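Local structure of FAD-binding oxidoreductase (Gulosibacter chungangensis, 7PBG) at residues A[119-131]-A[227-239]. The protein is a flavoprotein oxidase that uses bound FAD to oxidise 4-ethylphenol, dehydrogenating the alkyl chain toward 4-vinylphenol. Sequence-based numbering, arbitrary orientation.
Sequences EKLAYAVVEPGVD and ICTRMGMQLMPTP. With FAD (flavin-adenine dinucleotide), chain C.
Y123 meets the strand of Q234 through its CB, 3.9 Å from Q234 CA, while its ring leads away from that strand. At the ring's edge, in its plane, lie L121 O and V125 CG2. With chi1 at 71°, CG sits over the backbone, flanked by N and C, and the ring runs off from Q234 while CB stays against it. Q234, paired with Y123 on the same side of the sheet, sends its amide elsewhere, NE2 bonding to H206 O. V125 shares that side: its CG1 packs 3.6 Å from R230 CG and equally close to CD, the two side chains crossing at a slant, while G232 opposite V125 brings no side chain. Four main-chain hydrogen bonds tie A124 to M233 and V126 to M231. Three are nearly straight; M231 N to V126 O is bent, 149° at the hydrogen. On the other side of the sheet, A124 CB meets L235 CD1 at 3.7 Å, and the ends of M231 and M233 turn toward helix 158-163. These antiparallel strands are neighbours in a sheet of the FAD-binding half of a PCMH-type flavoprotein, with strand 114-118 beyond 123-126. Where strand 123-126 begins, A122 and Y123 both face N118, a G1 beta bulge. A122 O receives L235 N from well above its carbonyl plane and also R436 NE of the second subunit, so this carbonyl has partners in both chains. At the opposite end, P128 CD rests 3.5 Å from T229 O. A water donates both to that carbonyl and to E127 OE2, whose companion OE1 is held by R113 N. Next along, C228 holds the adenine of FAD with its backbone: its N donates to N1A, and its O accepts from N6A at 2.8 Å.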
loop_
_atom_site.group_PDB
_atom_site.type_symbol
_atom_site.label_atom_id
_atom_site.label_comp_id
_atom_site.label_asym_id
_atom_site.label_seq_id
_atom_site.Cartn_x
_atom_site.Cartn_y
_atom_site.Cartn_z
ATOM N N GLU A 119 -16.263 14.408 -6.204
ATOM C CA GLU A 119 -16.004 14.126 -7.639
ATOM C C GLU A 119 -14.604 14.629 -8.062
ATOM O O GLU A 119 -13.921 13.906 -8.767
ATOM C CB GLU A 119 -17.066 14.786 -8.498
ATOM C CG GLU A 119 -16.922 14.416 -9.961
ATOM C CD GLU A 119 -18.123 14.842 -10.793
ATOM O OE1 GLU A 119 -18.917 15.718 -10.301
ATOM O OE2 GLU A 119 -18.291 14.260 -11.899
ATOM N N LYS A 120 -14.233 15.864 -7.704
ATOM C CA LYS A 120 -12.992 16.512 -8.185
ATOM C C LYS A 120 -11.784 15.640 -7.813
ATOM O O LYS A 120 -10.856 15.613 -8.583
ATOM C CB LYS A 120 -12.838 17.901 -7.554
ATOM C CG LYS A 120 -11.611 18.675 -8.029
ATOM C CD LYS A 120 -11.620 20.130 -7.594
ATOM C CE LYS A 120 -10.434 20.888 -8.161
ATOM N NZ LYS A 120 -10.469 22.336 -7.844
ATOM N N LEU A 121 -11.769 15.071 -6.602
ATOM C CA LEU A 121 -10.623 14.290 -6.098
ATOM C C LEU A 121 -11.005 12.796 -6.053
ATOM O O LEU A 121 -10.215 12.011 -5.533
ATOM C CB LEU A 121 -10.228 14.830 -4.725
ATOM C CG LEU A 121 -9.737 16.278 -4.763
ATOM C CD1 LEU A 121 -9.267 16.730 -3.391
ATOM C CD2 LEU A 121 -8.638 16.458 -5.789
ATOM N N ALA A 122 -12.148 12.419 -6.609
ATOM C CA ALA A 122 -12.534 11.014 -6.909
ATOM C C ALA A 122 -12.393 10.113 -5.695
ATOM O O ALA A 122 -11.554 9.170 -5.721
ATOM C CB ALA A 122 -11.711 10.465 -8.018
ATOM N N TYR A 123 -13.080 10.430 -4.621
ATOM C CA TYR A 123 -13.147 9.513 -3.455
ATOM C C TYR A 123 -14.521 9.572 -2.797
ATOM O O TYR A 123 -15.234 10.537 -2.950
ATOM C CB TYR A 123 -12.031 9.766 -2.464
ATOM C CG TYR A 123 -12.126 11.042 -1.678
ATOM C CD1 TYR A 123 -12.843 11.122 -0.499
ATOM C CD2 TYR A 123 -11.528 12.200 -2.125
ATOM C CE1 TYR A 123 -12.940 12.302 0.237
ATOM C CE2 TYR A 123 -11.580 13.368 -1.394
ATOM C CZ TYR A 123 -12.292 13.434 -0.207
ATOM O OH TYR A 123 -12.369 14.605 0.507
ATOM N N ALA A 124 -14.809 8.567 -1.978
ATOM C CA ALA A 124 -15.997 8.567 -1.126
ATOM C C ALA A 124 -15.532 8.270 0.288
ATOM O O ALA A 124 -14.399 7.782 0.482
ATOM C CB ALA A 124 -16.998 7.548 -1.615
ATOM N N VAL A 125 -16.362 8.627 1.223
ATOM C CA VAL A 125 -16.145 8.344 2.665
ATOM C C VAL A 125 -17.330 7.540 3.170
ATOM O O VAL A 125 -18.520 7.985 2.975
ATOM C CB VAL A 125 -15.913 9.617 3.495
ATOM C CG1 VAL A 125 -15.727 9.308 4.985
ATOM C CG2 VAL A 125 -14.764 10.425 2.927
ATOM N N VAL A 126 -17.047 6.417 3.798
ATOM C CA VAL A 126 -18.132 5.487 4.189
ATOM C C VAL A 126 -18.041 5.156 5.671
ATOM O O VAL A 126 -16.932 5.071 6.227
ATOM C CB VAL A 126 -18.135 4.209 3.327
ATOM C CG1 VAL A 126 -18.383 4.565 1.878
ATOM C CG2 VAL A 126 -16.850 3.418 3.462
ATOM N N GLU A 127 -19.188 4.926 6.239
ATOM C CA GLU A 127 -19.326 4.266 7.558
ATOM C C GLU A 127 -19.419 2.761 7.332
ATOM O O GLU A 127 -19.609 2.237 6.221
ATOM C CB GLU A 127 -20.549 4.859 8.284
ATOM C CG GLU A 127 -20.348 6.326 8.613
ATOM C CD GLU A 127 -21.404 6.915 9.516
ATOM O OE1 GLU A 127 -22.577 6.540 9.341
ATOM O OE2 GLU A 127 -21.023 7.647 10.492
ATOM N N PRO A 128 -19.360 1.976 8.414
ATOM C CA PRO A 128 -19.317 0.529 8.269
ATOM C C PRO A 128 -20.460 -0.111 7.469
ATOM O O PRO A 128 -20.248 -1.052 6.759
ATOM C CB PRO A 128 -19.302 0.038 9.722
ATOM C CG PRO A 128 -18.674 1.166 10.477
ATOM C CD PRO A 128 -19.142 2.442 9.801
ATOM N N GLY A 129 -21.691 0.384 7.614
ATOM C CA GLY A 129 -22.860 -0.302 7.080
ATOM C C GLY A 129 -23.103 -0.008 5.617
ATOM O O GLY A 129 -24.077 -0.580 5.052
ATOM N N VAL A 130 -22.278 0.835 4.991
ATOM C CA VAL A 130 -22.461 1.103 3.541
ATOM C C VAL A 130 -22.018 -0.125 2.744
ATOM O O VAL A 130 -20.837 -0.544 2.840
ATOM C CB VAL A 130 -21.677 2.321 3.043
ATOM C CG1 VAL A 130 -21.902 2.532 1.554
ATOM C CG2 VAL A 130 -22.012 3.596 3.825
ATOM N N ASP A 131 -22.938 -0.694 1.974
ATOM C CA ASP A 131 -22.672 -1.860 1.113
ATOM C C ASP A 131 -22.445 -1.346 -0.298
ATOM O O ASP A 131 -22.621 -0.151 -0.561
ATOM C CB ASP A 131 -23.727 -2.967 1.191
ATOM C CG ASP A 131 -25.147 -2.564 0.879
ATOM O OD1 ASP A 131 -25.346 -1.479 0.292
ATOM O OD2 ASP A 131 -26.038 -3.376 1.164
ATOM N N ILE A 227 -11.229 -0.976 16.005
ATOM C CA ILE A 227 -12.590 -0.970 15.402
ATOM C C ILE A 227 -12.734 0.259 14.498
ATOM O O ILE A 227 -12.696 1.386 14.965
ATOM C CB ILE A 227 -13.656 -1.082 16.489
ATOM C CG1 ILE A 227 -13.405 -2.289 17.389
ATOM C CG2 ILE A 227 -15.042 -1.057 15.860
ATOM C CD1 ILE A 227 -14.343 -2.349 18.587
ATOM N N CYS A 228 -12.882 0.044 13.193
ATOM C CA CYS A 228 -12.978 1.131 12.221
ATOM C C CYS A 228 -14.425 1.705 12.197
ATOM O O CYS A 228 -15.395 0.928 12.187
ATOM C CB CYS A 228 -12.645 0.625 10.852
ATOM S SG CYS A 228 -12.583 1.968 9.644
ATOM N N THR A 229 -14.535 3.022 12.308
ATOM C CA THR A 229 -15.847 3.722 12.326
ATOM C C THR A 229 -16.008 4.582 11.075
ATOM O O THR A 229 -17.109 5.115 10.843
ATOM C CB THR A 229 -15.953 4.511 13.626
ATOM O OG1 THR A 229 -14.860 5.435 13.668
ATOM C CG2 THR A 229 -15.914 3.588 14.824
ATOM N N ARG A 230 -14.971 4.741 10.288
ATOM C CA ARG A 230 -15.029 5.619 9.078
ATOM C C ARG A 230 -13.869 5.246 8.190
ATOM O O ARG A 230 -12.738 4.988 8.727
ATOM C CB ARG A 230 -14.992 7.098 9.493
ATOM C CG ARG A 230 -15.295 8.025 8.318
ATOM C CD ARG A 230 -14.886 9.464 8.531
ATOM N NE ARG A 230 -15.629 10.029 9.635
ATOM C CZ ARG A 230 -15.967 11.289 9.774
ATOM N NH1 ARG A 230 -15.627 12.184 8.859
ATOM N NH2 ARG A 230 -16.686 11.627 10.828
ATOM N N MET A 231 -14.065 5.242 6.866
ATOM C CA MET A 231 -12.999 4.867 5.932
ATOM C C MET A 231 -13.175 5.632 4.624
ATOM O O MET A 231 -14.332 5.728 4.139
ATOM C CB MET A 231 -13.011 3.376 5.622
ATOM C CG MET A 231 -11.844 2.932 4.750
ATOM S SD MET A 231 -11.984 1.202 4.309
ATOM C CE MET A 231 -11.146 0.533 5.742
ATOM N N GLY A 232 -12.080 6.219 4.132
ATOM C CA GLY A 232 -12.108 6.780 2.774
ATOM C C GLY A 232 -11.841 5.684 1.762
ATOM O O GLY A 232 -10.978 4.793 2.020
ATOM N N MET A 233 -12.543 5.732 0.635
ATOM C CA MET A 233 -12.334 4.753 -0.462
ATOM C C MET A 233 -12.161 5.552 -1.735
ATOM O O MET A 233 -13.126 6.235 -2.107
ATOM C CB MET A 233 -13.475 3.750 -0.608
ATOM C CG MET A 233 -13.314 2.763 -1.768
ATOM S SD MET A 233 -11.713 1.873 -1.658
ATOM C CE MET A 233 -11.896 1.042 -0.080
ATOM N N GLN A 234 -10.951 5.582 -2.281
ATOM C CA GLN A 234 -10.717 6.313 -3.569
ATOM C C GLN A 234 -11.436 5.557 -4.702
ATOM O O GLN A 234 -11.511 4.322 -4.644
ATOM C CB GLN A 234 -9.212 6.457 -3.753
ATOM C CG GLN A 234 -8.619 7.288 -2.646
ATOM C CD GLN A 234 -7.129 7.393 -2.677
ATOM O OE1 GLN A 234 -6.454 6.643 -3.376
ATOM N NE2 GLN A 234 -6.641 8.362 -1.936
ATOM N N LEU A 235 -12.010 6.284 -5.659
ATOM C CA LEU A 235 -12.922 5.748 -6.670
ATOM C C LEU A 235 -12.397 6.089 -8.048
ATOM O O LEU A 235 -12.025 7.221 -8.296
ATOM C CB LEU A 235 -14.339 6.351 -6.508
ATOM C CG LEU A 235 -15.037 6.117 -5.177
ATOM C CD1 LEU A 235 -16.483 6.682 -5.205
ATOM C CD2 LEU A 235 -15.046 4.632 -4.831
ATOM N N MET A 236 -12.422 5.104 -8.904
ATOM C CA MET A 236 -11.920 5.284 -10.276
ATOM C C MET A 236 -12.789 6.310 -10.961
ATOM O O MET A 236 -14.030 6.193 -11.018
ATOM C CB MET A 236 -11.909 3.957 -11.043
ATOM C CG MET A 236 -11.298 4.077 -12.415
ATOM S SD MET A 236 -11.102 2.400 -13.072
ATOM C CE MET A 236 -11.414 2.657 -14.816
ATOM N N PRO A 237 -12.192 7.335 -11.611
ATOM C CA PRO A 237 -12.976 8.167 -12.513
ATOM C C PRO A 237 -13.559 7.342 -13.668
ATOM O O PRO A 237 -12.877 6.497 -14.215
ATOM C CB PRO A 237 -11.922 9.174 -13.031
ATOM C CG PRO A 237 -10.890 9.221 -11.949
ATOM C CD PRO A 237 -10.804 7.786 -11.487
ATOM N N THR A 238 -14.813 7.588 -14.000
ATOM C CA THR A 238 -15.512 6.877 -15.071
ATOM C C THR A 238 -14.837 7.201 -16.399
ATOM O O THR A 238 -14.744 8.355 -16.784
ATOM C CB THR A 238 -17.007 7.260 -15.090
ATOM O OG1 THR A 238 -17.590 7.007 -13.810
ATOM C CG2 THR A 238 -17.769 6.531 -16.169
ATOM N N PRO A 239 -14.396 6.167 -17.145
ATOM C CA PRO A 239 -13.759 6.346 -18.448
ATOM C C PRO A 239 -14.810 6.584 -19.519
ATOM O O PRO A 239 -15.985 6.438 -19.288
ATOM C CB PRO A 239 -13.006 5.033 -18.693
ATOM C CG PRO A 239 -13.811 4.010 -17.915
ATOM C CD PRO A 239 -14.478 4.750 -16.765
HETATM P PA FAD C . -17.569 -7.926 7.383
HETATM O O1A FAD C . -18.091 -9.292 7.690
HETATM O O2A FAD C . -18.303 -6.732 7.943
HETATM O O5B FAD C . -16.085 -7.853 7.885
HETATM C C5B FAD C . -15.159 -8.904 7.648
HETATM C C4B FAD C . -14.140 -8.877 8.761
HETATM O O4B FAD C . -13.373 -7.638 8.725
HETATM C C3B FAD C . -14.703 -8.922 10.191
HETATM O O3B FAD C . -15.001 -10.257 10.591
HETATM C C2B FAD C . -13.607 -8.207 10.998
HETATM O O2B FAD C . -12.560 -9.119 11.272
HETATM C C1B FAD C . -13.181 -7.112 10.027
HETATM N N9A FAD C . -13.930 -5.887 10.136
HETATM C C8A FAD C . -14.963 -5.508 9.338
HETATM N N7A FAD C . -15.430 -4.338 9.662
HETATM C C5A FAD C . -14.708 -3.953 10.767
HETATM C C6A FAD C . -14.713 -2.781 11.529
HETATM N N6A FAD C . -15.584 -1.782 11.332
HETATM N N1A FAD C . -13.840 -2.715 12.560
HETATM C C2A FAD C . -12.968 -3.739 12.745
HETATM N N3A FAD C . -12.852 -4.872 12.065
HETATM C C4A FAD C . -13.767 -4.915 11.076
HETATM N N1 FAD C . -14.808 -11.627 -1.246
HETATM C C2 FAD C . -14.084 -10.796 -1.974
HETATM O O2 FAD C . -13.266 -10.007 -1.434
HETATM N N3 FAD C . -14.254 -10.697 -3.306
HETATM C C4 FAD C . -15.110 -11.502 -4.002
HETATM O O4 FAD C . -15.279 -11.317 -5.222
HETATM C C4X FAD C . -15.855 -12.422 -3.288
HETATM N N5 FAD C . -16.660 -13.204 -3.956
HETATM C C5X FAD C . -17.397 -14.099 -3.219
HETATM C C6 FAD C . -18.288 -14.932 -3.910
HETATM C C7 FAD C . -19.111 -15.823 -3.250
HETATM C C7M FAD C . -20.069 -16.688 -4.042
HETATM C C8 FAD C . -19.051 -15.877 -1.841
HETATM C C8M FAD C . -19.923 -16.828 -1.080
HETATM C C9 FAD C . -18.153 -15.087 -1.152
HETATM C C9A FAD C . -17.316 -14.167 -1.811
HETATM N N10 FAD C . -16.443 -13.313 -1.142
HETATM C C10 FAD C . -15.689 -12.399 -1.863
HETATM C "C1'" FAD C . -16.365 -13.270 0.341
HETATM C "C2'" FAD C . -17.345 -12.269 0.975
HETATM O "O2'" FAD C . -18.666 -12.348 0.340
HETATM C "C3'" FAD C . -16.929 -10.787 0.873
HETATM O "O3'" FAD C . -15.557 -10.647 1.151
HETATM C "C4'" FAD C . -17.710 -9.816 1.769
HETATM O "O4'" FAD C . -17.652 -8.489 1.223
HETATM C "C5'" FAD C . -17.172 -9.822 3.175
HETATM O "O5'" FAD C . -18.197 -9.545 4.139
HETATM P P FAD C . -18.493 -8.058 4.638
HETATM O O1P FAD C . -19.875 -8.028 5.219
HETATM O O2P FAD C . -18.189 -7.156 3.484
HETATM O O3P FAD C . -17.412 -7.808 5.790
HETATM O O HOH W 1 -18.810 7.149 11.947
#